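Local coordinates for protein L544 (Acanthamoeba polyphaga mimivirus, PDB 4AMQ) that probably acts as a metal-dependent nucleotidyl transferase, associated with the virion and possibly linked to transcription-coupled DNA repair, at residues R32-K37 and V203-Y208; L39-V44 and N97-I102; D88-F93 and S170-G175. One frame throughout, in Å; residues are numbered along the deposited sequence.

Interaction 1: residues R32-K37 and V203-Y208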
loop_
_atom_site.group_PDB
_atom_site.type_symbol
_atom_site.label_atom_id
_atom_site.label_comp_id
_atom_site.label_asym_id
_atom_site.label_seq_id
_atom_site.Cartn_x
_atom_site.Cartn_y
_atom_site.Cartn_z
ATOM N N ARG A 32 9.967 -19.892 -1.271
ATOM C CA ARG A 32 9.391 -21.177 -1.645
ATOM C C ARG A 32 8.070 -21.400 -0.912
ATOM O O ARG A 32 7.096 -21.868 -1.500
ATOM C CB ARG A 32 10.369 -22.318 -1.344
ATOM C CG ARG A 32 10.106 -23.602 -2.122
ATOM C CD ARG A 32 10.875 -23.635 -3.440
ATOM N NE ARG A 32 10.298 -22.763 -4.462
ATOM C CZ ARG A 32 9.473 -23.178 -5.418
ATOM N NH1 ARG A 32 9.122 -24.457 -5.486
ATOM N NH2 ARG A 32 8.997 -22.316 -6.308
ATOM N N TYR A 33 8.041 -21.061 0.374
ATOM C CA TYR A 33 6.813 -21.164 1.153
ATOM C C TYR A 33 5.713 -20.307 0.537
ATOM O O TYR A 33 4.572 -20.747 0.410
ATOM C CB TYR A 33 7.049 -20.749 2.605
ATOM C CG TYR A 33 5.784 -20.703 3.433
ATOM C CD1 TYR A 33 5.219 -21.867 3.940
ATOM C CD2 TYR A 33 5.155 -19.496 3.711
ATOM C CE1 TYR A 33 4.062 -21.831 4.699
ATOM C CE2 TYR A 33 3.998 -19.449 4.466
ATOM C CZ TYR A 33 3.455 -20.618 4.958
ATOM O OH TYR A 33 2.302 -20.575 5.712
ATOM N N ILE A 34 6.068 -19.083 0.153
ATOM C CA ILE A 34 5.124 -18.170 -0.479
ATOM C C ILE A 34 4.610 -18.736 -1.800
ATOM O O ILE A 34 3.400 -18.805 -2.026
ATOM C CB ILE A 34 5.750 -16.776 -0.705
ATOM C CG1 ILE A 34 5.964 -16.069 0.638
ATOM C CG2 ILE A 34 4.869 -15.931 -1.612
ATOM C CD1 ILE A 34 6.629 -14.714 0.529
ATOM N N LYS A 35 5.530 -19.154 -2.662
ATOM C CA LYS A 35 5.167 -19.698 -3.968
ATOM C C LYS A 35 4.425 -21.031 -3.882
ATOM O O LYS A 35 3.531 -21.301 -4.680
ATOM C CB LYS A 35 6.409 -19.855 -4.844
ATOM C CG LYS A 35 7.064 -18.545 -5.237
ATOM C CD LYS A 35 8.374 -18.807 -5.951
ATOM C CE LYS A 35 8.694 -17.709 -6.946
ATOM N NZ LYS A 35 9.981 -17.972 -7.647
ATOM N N ASN A 36 4.794 -21.864 -2.913
ATOM C CA ASN A 36 4.195 -23.192 -2.795
ATOM C C ASN A 36 2.917 -23.247 -1.962
ATOM O O ASN A 36 1.979 -23.964 -2.305
ATOM C CB ASN A 36 5.206 -24.198 -2.242
ATOM C CG ASN A 36 6.319 -24.504 -3.220
ATOM O OD1 ASN A 36 6.205 -24.232 -4.417
ATOM N ND2 ASN A 36 7.405 -25.080 -2.717
ATOM N N LYS A 37 2.883 -22.497 -0.867
ATOM C CA LYS A 37 1.787 -22.612 0.088
ATOM C C LYS A 37 0.775 -21.469 0.012
ATOM O O LYS A 37 -0.405 -21.663 0.294
ATOM C CB LYS A 37 2.337 -22.734 1.512
ATOM C CG LYS A 37 3.345 -23.861 1.681
ATOM C CD LYS A 37 2.776 -25.173 1.171
ATOM C CE LYS A 37 3.793 -26.297 1.264
ATOM N NZ LYS A 37 3.256 -27.559 0.686
ATOM N N VAL A 203 -2.036 -11.327 4.358
ATOM C CA VAL A 203 -1.726 -12.712 4.662
ATOM C C VAL A 203 -0.787 -12.791 5.851
ATOM O O VAL A 203 0.269 -12.167 5.868
ATOM C CB VAL A 203 -1.080 -13.421 3.447
ATOM C CG1 VAL A 203 -0.689 -14.857 3.796
ATOM C CG2 VAL A 203 -2.025 -13.395 2.253
ATOM N N LYS A 204 -1.179 -13.560 6.855
ATOM C CA LYS A 204 -0.302 -13.778 7.987
ATOM C C LYS A 204 0.743 -14.812 7.596
ATOM O O LYS A 204 0.471 -16.010 7.587
ATOM C CB LYS A 204 -1.089 -14.250 9.204
ATOM C CG LYS A 204 -0.271 -14.226 10.473
ATOM C CD LYS A 204 -0.958 -14.964 11.602
ATOM C CE LYS A 204 -0.080 -14.974 12.844
ATOM N NZ LYS A 204 -0.668 -15.799 13.933
ATOM N N ILE A 205 1.936 -14.343 7.256
ATOM C CA ILE A 205 3.006 -15.247 6.855
ATOM C C ILE A 205 3.639 -15.883 8.087
ATOM O O ILE A 205 3.697 -17.110 8.199
ATOM C CB ILE A 205 4.075 -14.532 6.014
ATOM C CG1 ILE A 205 3.466 -14.037 4.703
ATOM C CG2 ILE A 205 5.240 -15.464 5.737
ATOM C CD1 ILE A 205 4.449 -13.305 3.815
ATOM N N GLU A 206 4.108 -15.046 9.009
ATOM C CA GLU A 206 4.627 -15.535 10.283
ATOM C C GLU A 206 3.955 -14.850 11.474
ATOM O O GLU A 206 2.894 -15.279 11.916
ATOM C CB GLU A 206 6.148 -15.377 10.354
ATOM C CG GLU A 206 6.906 -16.347 9.461
ATOM C CD GLU A 206 8.403 -16.124 9.495
ATOM O OE1 GLU A 206 8.861 -15.277 10.292
ATOM O OE2 GLU A 206 9.123 -16.792 8.723
ATOM N N TYR A 207 4.569 -13.781 11.977
ATOM C CA TYR A 207 4.084 -13.102 13.179
ATOM C C TYR A 207 3.016 -12.032 12.924
ATOM O O TYR A 207 2.326 -11.616 13.855
ATOM C CB TYR A 207 5.252 -12.474 13.942
ATOM C CG TYR A 207 6.242 -13.470 14.501
ATOM C CD1 TYR A 207 7.292 -13.942 13.727
ATOM C CD2 TYR A 207 6.132 -13.932 15.808
ATOM C CE1 TYR A 207 8.203 -14.850 14.233
ATOM C CE2 TYR A 207 7.039 -14.839 16.325
ATOM C CZ TYR A 207 8.072 -15.294 15.532
ATOM O OH TYR A 207 8.980 -16.197 16.035
ATOM N N TYR A 208 2.887 -11.580 11.679
ATOM C CA TYR A 208 1.936 -10.514 11.357
ATOM C C TYR A 208 1.569 -10.495 9.864
ATOM O O TYR A 208 2.244 -11.122 9.050
ATOM C CB TYR A 208 2.493 -9.156 11.811
ATOM C CG TYR A 208 3.804 -8.777 11.153
ATOM C CD1 TYR A 208 3.828 -8.255 9.863
ATOM C CD2 TYR A 208 5.016 -8.933 11.821
ATOM C CE1 TYR A 208 5.020 -7.903 9.253
ATOM C CE2 TYR A 208 6.217 -8.582 11.219
ATOM C CZ TYR A 208 6.209 -8.069 9.931
ATOM O OH TYR A 208 7.390 -7.716 9.315
#
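The hydroxyl of Y33 and the backbone O of K204 both hydrogen-bond to NE2 of Q98, so a single amide nitrogen ties the two sides of this contact together at its polar border. The setting is the nucleotidyltransferase domain, where helix 28-42 lies against a mixed sheet and residues 203-208 run from the end of strand 196-204 into the turn before strand 209-217. The polar pairing has a greasy counterpart in I205, whose side chain reaches both Y33 and I34. Its CG2 comes obliquely against the tyrosine ring, 4.4 Å from Y33 CE2. Its other branch crosses I34 at a slant, terminal methyl to terminal methyl, with I205 CD1 4.2 Å from I34 CD1. In I34 the CG1 branch lies opposite the carbonyl carbon (chi1 -69°) and continues extended, which carries the terminal methyl closer to the turn than the direction of CB alone would suggest. F212 of strand 209-217 touches I34 and I205 alike, and next to it in sequence is D213, a ligand of manganese; the I34 side chain is about 12 Å from a bound manganese ion. A wider pi-type turn spans 34-37, yet K37 N still reaches Y33 O at 2.7 Å. One turn on from the tyrosine, K37 CB sits 3.7 Å above one face of the Y33 ring, offset toward the rim.

Interaction 2: residues L39-V44 and N97-I102. With MG (magnesium ion), chain D.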
loop_
_atom_site.group_PDB
_atom_site.type_symbol
_atom_site.label_atom_id
_atom_site.label_comp_id
_atom_site.label_asym_id
_atom_site.label_seq_id
_atom_site.Cartn_x
_atom_site.Cartn_y
_atom_site.Cartn_z
ATOM N N LEU A 39 0.609 -18.601 -2.765
ATOM C CA LEU A 39 0.151 -18.219 -4.102
ATOM C C LEU A 39 -0.873 -19.167 -4.746
ATOM O O LEU A 39 -1.843 -18.708 -5.350
ATOM C CB LEU A 39 1.341 -17.999 -5.045
ATOM C CG LEU A 39 2.298 -16.864 -4.669
ATOM C CD1 LEU A 39 3.248 -16.576 -5.815
ATOM C CD2 LEU A 39 1.526 -15.612 -4.290
ATOM N N PRO A 40 -0.663 -20.489 -4.626
ATOM C CA PRO A 40 -1.628 -21.402 -5.249
ATOM C C PRO A 40 -3.022 -21.224 -4.661
ATOM O O PRO A 40 -4.013 -21.647 -5.253
ATOM C CB PRO A 40 -1.080 -22.786 -4.888
ATOM C CG PRO A 40 0.375 -22.566 -4.650
ATOM C CD PRO A 40 0.460 -21.214 -4.009
ATOM N N LYS A 41 -3.091 -20.589 -3.498
ATOM C CA LYS A 41 -4.357 -20.426 -2.805
ATOM C C LYS A 41 -5.049 -19.105 -3.150
ATOM O O LYS A 41 -6.278 -19.032 -3.184
ATOM C CB LYS A 41 -4.139 -20.539 -1.296
ATOM C CG LYS A 41 -5.406 -20.750 -0.497
ATOM C CD LYS A 41 -5.224 -21.872 0.511
ATOM C CE LYS A 41 -3.990 -21.651 1.366
ATOM N NZ LYS A 41 -3.820 -22.742 2.368
ATOM N N ILE A 42 -4.262 -18.067 -3.421
ATOM C CA ILE A 42 -4.820 -16.731 -3.616
ATOM C C ILE A 42 -4.867 -16.276 -5.071
ATOM O O ILE A 42 -5.571 -15.317 -5.400
ATOM C CB ILE A 42 -4.064 -15.668 -2.781
ATOM C CG1 ILE A 42 -2.653 -15.451 -3.335
ATOM C CG2 ILE A 42 -4.021 -16.072 -1.319
ATOM C CD1 ILE A 42 -1.870 -14.362 -2.617
ATOM N N LEU A 43 -4.116 -16.947 -5.940
ATOM C CA LEU A 43 -4.109 -16.589 -7.358
ATOM C C LEU A 43 -5.372 -17.071 -8.070
ATOM O O LEU A 43 -5.932 -18.110 -7.726
ATOM C CB LEU A 43 -2.866 -17.148 -8.056
ATOM C CG LEU A 43 -1.515 -16.519 -7.712
ATOM C CD1 LEU A 43 -0.381 -17.308 -8.341
ATOM C CD2 LEU A 43 -1.465 -15.063 -8.148
ATOM N N VAL A 44 -5.822 -16.304 -9.058
ATOM C CA VAL A 44 -6.955 -16.713 -9.882
ATOM C C VAL A 44 -6.567 -17.898 -10.766
ATOM O O VAL A 44 -7.322 -18.861 -10.899
ATOM C CB VAL A 44 -7.464 -15.554 -10.757
ATOM C CG1 VAL A 44 -8.510 -16.051 -11.742
ATOM C CG2 VAL A 44 -8.027 -14.442 -9.885
ATOM N N ASN A 97 -7.902 -18.378 8.721
ATOM C CA ASN A 97 -7.490 -17.233 9.527
ATOM C C ASN A 97 -6.221 -16.549 9.020
ATOM O O ASN A 97 -5.916 -15.424 9.406
ATOM C CB ASN A 97 -7.316 -17.641 10.991
ATOM C CG ASN A 97 -7.094 -16.450 11.905
ATOM O OD1 ASN A 97 -6.000 -16.256 12.436
ATOM N ND2 ASN A 97 -8.132 -15.640 12.087
ATOM N N GLN A 98 -5.484 -17.235 8.156
ATOM C CA GLN A 98 -4.216 -16.719 7.652
ATOM C C GLN A 98 -4.405 -15.733 6.493
ATOM O O GLN A 98 -3.590 -14.835 6.290
ATOM C CB GLN A 98 -3.322 -17.879 7.208
ATOM C CG GLN A 98 -1.979 -17.451 6.637
ATOM C CD GLN A 98 -1.169 -18.620 6.119
ATOM O OE1 GLN A 98 -1.687 -19.482 5.411
ATOM N NE2 GLN A 98 0.109 -18.656 6.472
ATOM N N ILE A 99 -5.486 -15.903 5.742
ATOM C CA ILE A 99 -5.696 -15.129 4.525
ATOM C C ILE A 99 -7.004 -14.359 4.537
ATOM O O ILE A 99 -8.068 -14.931 4.743
ATOM C CB ILE A 99 -5.708 -16.034 3.283
ATOM C CG1 ILE A 99 -4.370 -16.760 3.135
ATOM C CG2 ILE A 99 -6.031 -15.219 2.034
ATOM C CD1 ILE A 99 -4.325 -17.702 1.950
ATOM N N LYS A 100 -6.926 -13.059 4.293
ATOM C CA LYS A 100 -8.130 -12.258 4.173
ATOM C C LYS A 100 -8.086 -11.439 2.891
ATOM O O LYS A 100 -7.115 -10.734 2.630
ATOM C CB LYS A 100 -8.294 -11.345 5.394
ATOM C CG LYS A 100 -9.722 -10.860 5.619
ATOM C CD LYS A 100 -9.820 -9.933 6.829
ATOM C CE LYS A 100 -9.496 -10.658 8.128
ATOM N NZ LYS A 100 -10.530 -11.668 8.493
ATOM N N LEU A 101 -9.132 -11.549 2.081
ATOM C CA LEU A 101 -9.276 -10.685 0.924
ATOM C C LEU A 101 -10.019 -9.422 1.343
ATOM O O LEU A 101 -11.234 -9.445 1.519
ATOM C CB LEU A 101 -10.026 -11.403 -0.198
ATOM C CG LEU A 101 -10.326 -10.560 -1.439
ATOM C CD1 LEU A 101 -9.058 -9.921 -1.981
ATOM C CD2 LEU A 101 -11.000 -11.409 -2.509
ATOM N N ILE A 102 -9.282 -8.328 1.515
ATOM C CA ILE A 102 -9.856 -7.076 2.006
ATOM C C ILE A 102 -10.662 -6.336 0.943
ATOM O O ILE A 102 -11.810 -5.964 1.169
ATOM C CB ILE A 102 -8.768 -6.124 2.547
ATOM C CG1 ILE A 102 -8.034 -6.760 3.730
ATOM C CG2 ILE A 102 -9.384 -4.794 2.958
ATOM C CD1 ILE A 102 -8.912 -7.017 4.931
HETATM MG MG MG D . -10.100 -15.366 6.045
HETATM O O HOH W 1 -9.215 -14.409 8.120
HETATM O O HOH W 2 -12.051 -14.004 5.101
#
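The magnesium site engages I99 from behind while its side chain packs on I42 and K41 at the end of helix 28-42. The backbone O of I99 binds the ion at 2.5 Å, and the site is completed by F93, D96 and waters. One of these waters accepts a hydrogen bond from K100 NZ at 3.1 Å, which brings a lysine into the second shell. On the protein side, I99 CD1 lies 3.7 Å from I42 CG2, and the CG2 methyls of the two isoleucines also approach each other. I42 has CG1 in the crowded position between backbone N and carbonyl carbon (chi1 70°), an arrangement that turns CG2 to the strand. This is the helix-on-sheet layer of the nucleotidyltransferase domain: I99 begins strand 99-108, which is paired with strand 196-204, and Y201 and F93 also touch its side chain. K41 closes the outer border with its aliphatic part. Its chain bends at chi2 and chi3 around the isoleucine methyl, bringing K41 CE to 4.0 Å and K41 CG to 4.1 Å from I99 CD1. At the end of the helix, well away from the lysine tip, the O of I42 receives a weak hydrogen bond from Y201 OH.

Interaction 3: residues D88-F93 and S170-G175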
loop_
_atom_site.group_PDB
_atom_site.type_symbol
_atom_site.label_atom_id
_atom_site.label_comp_id
_atom_site.label_asym_id
_atom_site.label_seq_id
_atom_site.Cartn_x
_atom_site.Cartn_y
_atom_site.Cartn_z
ATOM N N ASP A 88 -15.576 -18.038 -5.646
ATOM C CA ASP A 88 -14.950 -19.265 -5.165
ATOM C C ASP A 88 -13.760 -18.951 -4.262
ATOM O O ASP A 88 -13.607 -19.543 -3.197
ATOM C CB ASP A 88 -14.515 -20.147 -6.337
ATOM C CG ASP A 88 -15.693 -20.680 -7.134
ATOM O OD1 ASP A 88 -16.837 -20.260 -6.859
ATOM O OD2 ASP A 88 -15.476 -21.511 -8.044
ATOM N N LEU A 89 -12.919 -18.017 -4.690
ATOM C CA LEU A 89 -11.785 -17.593 -3.876
ATOM C C LEU A 89 -12.249 -17.076 -2.517
ATOM O O LEU A 89 -11.740 -17.490 -1.477
ATOM C CB LEU A 89 -10.967 -16.519 -4.600
ATOM C CG LEU A 89 -9.998 -17.029 -5.668
ATOM C CD1 LEU A 89 -9.371 -15.871 -6.429
ATOM C CD2 LEU A 89 -8.922 -17.903 -5.035
ATOM N N ILE A 90 -13.220 -16.173 -2.533
ATOM C CA ILE A 90 -13.733 -15.592 -1.301
ATOM C C ILE A 90 -14.238 -16.663 -0.336
ATOM O O ILE A 90 -13.871 -16.666 0.833
ATOM C CB ILE A 90 -14.830 -14.545 -1.584
ATOM C CG1 ILE A 90 -14.235 -13.367 -2.362
ATOM C CG2 ILE A 90 -15.468 -14.063 -0.283
ATOM C CD1 ILE A 90 -15.233 -12.272 -2.697
ATOM N N ASN A 91 -15.058 -17.586 -0.834
ATOM C CA ASN A 91 -15.612 -18.647 0.007
ATOM C C ASN A 91 -14.552 -19.581 0.585
ATOM O O ASN A 91 -14.707 -20.096 1.692
ATOM C CB ASN A 91 -16.668 -19.457 -0.753
ATOM C CG ASN A 91 -17.962 -18.692 -0.946
ATOM O OD1 ASN A 91 -18.629 -18.824 -1.971
ATOM N ND2 ASN A 91 -18.321 -17.883 0.041
ATOM N N SER A 92 -13.475 -19.799 -0.162
ATOM C CA SER A 92 -12.412 -20.689 0.285
ATOM C C SER A 92 -11.608 -20.068 1.421
ATOM O O SER A 92 -10.790 -20.738 2.045
ATOM C CB SER A 92 -11.474 -21.030 -0.875
ATOM O OG SER A 92 -10.686 -19.907 -1.236
ATOM N N PHE A 93 -11.836 -18.784 1.681
ATOM C CA PHE A 93 -11.074 -18.070 2.703
ATOM C C PHE A 93 -11.865 -17.844 3.987
ATOM O O PHE A 93 -11.303 -17.441 5.001
ATOM C CB PHE A 93 -10.586 -16.720 2.166
ATOM C CG PHE A 93 -9.628 -16.837 1.024
ATOM C CD1 PHE A 93 -8.693 -17.856 0.988
ATOM C CD2 PHE A 93 -9.668 -15.932 -0.022
ATOM C CE1 PHE A 93 -7.811 -17.968 -0.069
ATOM C CE2 PHE A 93 -8.791 -16.041 -1.079
ATOM C CZ PHE A 93 -7.861 -17.059 -1.100
ATOM N N SER A 170 -18.172 -8.999 1.008
ATOM C CA SER A 170 -19.619 -9.145 1.112
ATOM C C SER A 170 -20.330 -8.429 -0.033
ATOM O O SER A 170 -21.379 -8.873 -0.495
ATOM C CB SER A 170 -20.123 -8.620 2.457
ATOM O OG SER A 170 -19.905 -7.226 2.569
ATOM N N GLU A 171 -19.756 -7.319 -0.483
ATOM C CA GLU A 171 -20.302 -6.595 -1.626
ATOM C C GLU A 171 -20.133 -7.420 -2.898
ATOM O O GLU A 171 -20.997 -7.408 -3.773
ATOM C CB GLU A 171 -19.641 -5.219 -1.773
ATOM C CG GLU A 171 -20.051 -4.218 -0.693
ATOM C CD GLU A 171 -19.314 -2.891 -0.789
ATOM O OE1 GLU A 171 -18.386 -2.775 -1.618
ATOM O OE2 GLU A 171 -19.663 -1.959 -0.033
ATOM N N VAL A 172 -19.021 -8.145 -2.990
ATOM C CA VAL A 172 -18.771 -9.014 -4.136
ATOM C C VAL A 172 -19.727 -10.202 -4.132
ATOM O O VAL A 172 -20.363 -10.495 -5.144
ATOM C CB VAL A 172 -17.316 -9.521 -4.168
ATOM C CG1 VAL A 172 -17.154 -10.602 -5.228
ATOM C CG2 VAL A 172 -16.362 -8.369 -4.432
ATOM N N LEU A 173 -19.828 -10.877 -2.989
ATOM C CA LEU A 173 -20.761 -11.988 -2.839
ATOM C C LEU A 173 -22.196 -11.552 -3.123
ATOM O O LEU A 173 -22.950 -12.265 -3.787
ATOM C CB LEU A 173 -20.658 -12.599 -1.440
ATOM C CG LEU A 173 -19.348 -13.318 -1.118
ATOM C CD1 LEU A 173 -19.382 -13.885 0.296
ATOM C CD2 LEU A 173 -19.080 -14.420 -2.136
ATOM N N ALA A 174 -22.572 -10.380 -2.618
ATOM C CA ALA A 174 -23.899 -9.834 -2.879
ATOM C C ALA A 174 -24.055 -9.491 -4.357
ATOM O O ALA A 174 -25.163 -9.503 -4.897
ATOM C CB ALA A 174 -24.151 -8.607 -2.018
ATOM N N GLY A 175 -22.937 -9.180 -5.006
ATOM C CA GLY A 175 -22.939 -8.859 -6.421
ATOM C C GLY A 175 -23.373 -7.439 -6.722
ATOM O O GLY A 175 -23.557 -7.078 -7.884
#
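I90 supplies two branches to V172 and L173, one for each, where helix 82-93 packs against helix 169-174 in the nucleotidyltransferase domain. CD1 of I90, at the end of an extended chain, rests 3.6 Å from V172 CG1, the closest approach of the contact. CG2 of I90 faces the fork of L173 and is 4.0 Å from L173 CD1, the two side chains sliding past each other in opposite directions. At the outer border N91 brings the ND2 end of its amide to the same leucine, with ND2 4.1 Å from L173 CD1, a van der Waals touch between a polar group and a methyl. The axes of the two short helical segments come within 10.5 Å, their N-to-C directions differing by 128°, so only a few residues of each meet. A shell further out, strand 99-108 supports both helices: L101 touches I90, and V104 touches V172. The carbonyl of V172 is bonded to Y83 OH, a second tie between the helices. Further along the segment, S92 OG donates to L89 O at 2.6 Å, from 23° off the carbonyl plane. That same L89 oxygen stands 3.0 Å above one face of the F93 ring, offset toward its rim.

Overall arrangement
From the N terminus, helix 28-42 supplies the first side of two contacts: residues 32-37 wait for 203-208, and 39-44 for 97-102. Interaction 2 closes first, when the chain returns in strand 99-108. By then helix 82-93 has offered 88-93 to interaction 3, which closes only at 170-175, so interactions 2 and 3 cross. Interaction 1 closes last and encloses both. Strands 196-204 and 99-108 are neighbours in the sheet, and K204 N lies 2.8 Å from Q98 O, probably a hydrogen bond joining interactions 1 and 2. F93 CZ packs on K41 O, linking interaction 3 to interaction 2, whereas interactions 1 and 3 stay apart, their nearest atoms about 8 Å from each other.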